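Local coordinates for CheQ (Campylobacter jejuni subsp. jejuni, PDB 6A51), which probably regulates, like CheP, transcription of the core chemotaxis operon cheVAW, at residues A[19-24]-A[92-97]. Sequence-based numbering, arbitrary orientation.
Sequences PPNEFL and CSFTGL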
ATOM      1  N   PRO A  19       4.156  -5.640   7.185  1.00 35.14           N
ATOM      2  CA  PRO A  19       2.897  -5.263   7.839  1.00 35.36           C
ATOM      3  C   PRO A  19       2.133  -4.277   6.974  1.00 38.56           C
ATOM      4  O   PRO A  19       2.737  -3.386   6.352  1.00 43.98           O
ATOM      5  CB  PRO A  19       3.358  -4.622   9.155  1.00 32.39           C
ATOM      6  CG  PRO A  19       4.758  -4.158   8.873  1.00 40.24           C
ATOM      7  CD  PRO A  19       5.333  -5.199   7.948  1.00 34.13           C
ATOM      8  N   PRO A  20       0.805  -4.400   6.902  1.00 39.78           N
ATOM      9  CA  PRO A  20       0.055  -3.638   5.891  1.00 38.64           C
ATOM     10  C   PRO A  20       0.124  -2.129   6.077  1.00 36.88           C
ATOM     11  O   PRO A  20      -0.163  -1.402   5.122  1.00 50.50           O
ATOM     12  CB  PRO A  20      -1.379  -4.166   6.041  1.00 38.75           C
ATOM     13  CG  PRO A  20      -1.441  -4.667   7.477  1.00 28.52           C
ATOM     14  CD  PRO A  20      -0.077  -5.183   7.789  1.00 32.89           C
ATOM     15  N   ASN A  21       0.508  -1.627   7.251  1.00 33.65           N
ATOM     16  CA  ASN A  21       0.621  -0.189   7.457  1.00 42.54           C
ATOM     17  C   ASN A  21       2.042   0.307   7.282  1.00 47.67           C
ATOM     18  O   ASN A  21       2.395   1.368   7.813  1.00 57.86           O
ATOM     19  CB  ASN A  21       0.097   0.223   8.839  1.00 39.49           C
ATOM     20  CG  ASN A  21       1.004  -0.212   9.984  1.00 47.03           C
ATOM     21  OD1 ASN A  21       1.649  -1.262   9.928  1.00 48.06           O
ATOM     22  ND2 ASN A  21       1.046   0.597  11.038  1.00 49.60           N
ATOM     23  N   GLU A  22       2.873  -0.434   6.569  1.00 46.37           N
ATOM     24  CA  GLU A  22       4.263  -0.049   6.388  1.00 44.14           C
ATOM     25  C   GLU A  22       4.464   0.379   4.943  1.00 46.35           C
ATOM     26  O   GLU A  22       4.157  -0.379   4.011  1.00 42.68           O
ATOM     27  CB  GLU A  22       5.208  -1.188   6.748  1.00 47.90           C
ATOM     28  CG  GLU A  22       6.564  -1.042   6.099  1.00 74.38           C
ATOM     29  CD  GLU A  22       7.630  -1.933   6.716  1.00 70.81           C
ATOM     30  OE1 GLU A  22       8.822  -1.833   6.311  1.00 66.11           O
ATOM     31  OE2 GLU A  22       7.288  -2.725   7.638  1.00 68.13           O
ATOM     32  N   PHE A  23       4.978   1.586   4.765  1.00 36.42           N
ATOM     33  CA  PHE A  23       5.078   2.159   3.438  1.00 38.70           C
ATOM     34  C   PHE A  23       6.209   1.495   2.665  1.00 35.09           C
ATOM     35  O   PHE A  23       7.158   0.964   3.245  1.00 38.97           O
ATOM     36  CB  PHE A  23       5.296   3.670   3.533  1.00 33.89           C
ATOM     37  CG  PHE A  23       4.461   4.327   4.593  1.00 32.95           C
ATOM     38  CD1 PHE A  23       3.172   3.880   4.861  1.00 37.01           C
ATOM     39  CD2 PHE A  23       4.965   5.378   5.333  1.00 25.68           C
ATOM     40  CE1 PHE A  23       2.407   4.464   5.847  1.00 31.15           C
ATOM     41  CE2 PHE A  23       4.205   5.971   6.317  1.00 36.61           C
ATOM     42  CZ  PHE A  23       2.924   5.509   6.574  1.00 40.90           C
ATOM     43  N   LEU A  24       6.084   1.513   1.337  1.00 33.96           N
ATOM     44  CA  LEU A  24       7.031   0.859   0.447  1.00 30.28           C
ATOM     45  C   LEU A  24       8.198   1.763   0.040  1.00 33.56           C
ATOM     46  O   LEU A  24       8.778   1.562  -1.035  1.00 41.50           O
ATOM     47  CB  LEU A  24       6.289   0.354  -0.784  1.00 23.05           C
ATOM     48  CG  LEU A  24       5.296  -0.758  -0.528  1.00 32.10           C
ATOM     49  CD1 LEU A  24       4.288  -0.805  -1.679  1.00 28.47           C
ATOM     50  CD2 LEU A  24       6.052  -2.099  -0.390  1.00 31.89           C
ATOM     51  N   CYS A  92      -7.002  -2.277   1.909  1.00 28.05           N
ATOM     52  CA  CYS A  92      -8.361  -2.745   2.185  1.00 23.67           C
ATOM     53  C   CYS A  92      -8.357  -3.835   3.243  1.00 31.15           C
ATOM     54  O   CYS A  92      -9.263  -3.901   4.080  1.00 36.11           O
ATOM     55  CB  CYS A  92      -9.021  -3.246   0.900  1.00 26.26           C
ATOM     56  SG  CYS A  92      -9.245  -1.960  -0.367  1.00 37.35           S
ATOM     57  N   SER A  93      -7.350  -4.705   3.216  1.00 30.96           N
ATOM     58  CA  SER A  93      -7.180  -5.674   4.293  1.00 32.46           C
ATOM     59  C   SER A  93      -6.992  -4.961   5.632  1.00 29.23           C
ATOM     60  O   SER A  93      -7.744  -5.187   6.584  1.00 31.53           O
ATOM     61  CB  SER A  93      -5.981  -6.583   3.962  1.00 40.87           C
ATOM     62  OG  SER A  93      -5.658  -7.477   5.017  1.00 73.67           O
ATOM     63  N   PHE A  94      -6.014  -4.058   5.697  1.00 27.02           N
ATOM     64  CA  PHE A  94      -5.695  -3.339   6.926  1.00 28.39           C
ATOM     65  C   PHE A  94      -6.913  -2.598   7.485  1.00 32.46           C
ATOM     66  O   PHE A  94      -7.240  -2.725   8.668  1.00 33.18           O
ATOM     67  CB  PHE A  94      -4.542  -2.380   6.623  1.00 24.11           C
ATOM     68  CG  PHE A  94      -4.015  -1.630   7.810  1.00 29.65           C
ATOM     69  CD1 PHE A  94      -3.568  -2.293   8.930  1.00 35.10           C
ATOM     70  CD2 PHE A  94      -3.881  -0.252   7.761  1.00 37.11           C
ATOM     71  CE1 PHE A  94      -3.045  -1.591  10.008  1.00 36.62           C
ATOM     72  CE2 PHE A  94      -3.358   0.451   8.834  1.00 39.20           C
ATOM     73  CZ  PHE A  94      -2.949  -0.223   9.962  1.00 36.69           C
ATOM     74  N   THR A  95      -7.610  -1.834   6.645  1.00 20.81           N
ATOM     75  CA  THR A  95      -8.647  -0.938   7.129  1.00 26.17           C
ATOM     76  C   THR A  95     -10.016  -1.581   7.173  1.00 33.39           C
ATOM     77  O   THR A  95     -10.947  -0.967   7.698  1.00 27.80           O
ATOM     78  CB  THR A  95      -8.762   0.315   6.248  1.00 22.08           C
ATOM     79  OG1 THR A  95      -9.202  -0.070   4.938  1.00 25.91           O
ATOM     80  CG2 THR A  95      -7.449   1.050   6.146  1.00 15.81           C
ATOM     81  N   GLY A  96     -10.181  -2.765   6.592  1.00 31.30           N
ATOM     82  CA  GLY A  96     -11.517  -3.299   6.442  1.00 26.14           C
ATOM     83  C   GLY A  96     -12.369  -2.620   5.395  1.00 29.38           C
ATOM     84  O   GLY A  96     -13.550  -2.941   5.275  1.00 48.87           O
ATOM     85  N   LEU A  97     -11.825  -1.670   4.646  1.00 41.01           N
ATOM     86  CA  LEU A  97     -12.591  -1.044   3.579  1.00 41.52           C
ATOM     87  C   LEU A  97     -12.863  -2.060   2.477  1.00 38.98           C
ATOM     88  O   LEU A  97     -12.006  -2.889   2.163  1.00 52.34           O
ATOM     89  CB  LEU A  97     -11.818   0.154   3.026  1.00 29.94           C
ATOM     90  CG  LEU A  97     -12.423   0.956   1.883  1.00 33.00           C
ATOM     91  CD1 LEU A  97     -13.532   1.832   2.425  1.00 29.24           C
ATOM     92  CD2 LEU A  97     -11.350   1.796   1.220  1.00 30.82           C
TER
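P20 and N21, the two central residues of a type I beta turn running from P19 to E22, meet the ring of F94 near the end of helix 88-95. The turn is closed by the bond from E22 N to P19 O (3.0 Å). P20 comes first: its ring crosses the F94 side chain at about a right angle, CG lying 3.5 Å from F94 CD1 in an oblique approach, while its CB packs on F94 CB at 3.7 Å. One residue on, N21 sets its CB over a face of the same ring, 3.3 Å from F94 CZ. With CG anti to the backbone N (chi1 -176°), the F94 ring extends from the helix to the turn, where it meets both residues. The N21 amide plane is inclined 35° to the ring, and its ND2 makes a weak hydrogen bond to Y138 O. The touching atoms are all carbon and no hydrogen bond joins the two segments; 172 Å² is buried in all. Y131 of helix 127-134 touches both N21 and F94. H141 meets the F94 ring and its NE2 is hydrogen-bonded to F94 O; I142 also touches F94. The arrangement is a beta-turn corner packed against a helix-borne aromatic ring, joining the loop after strand 15-18 to helix 88-95.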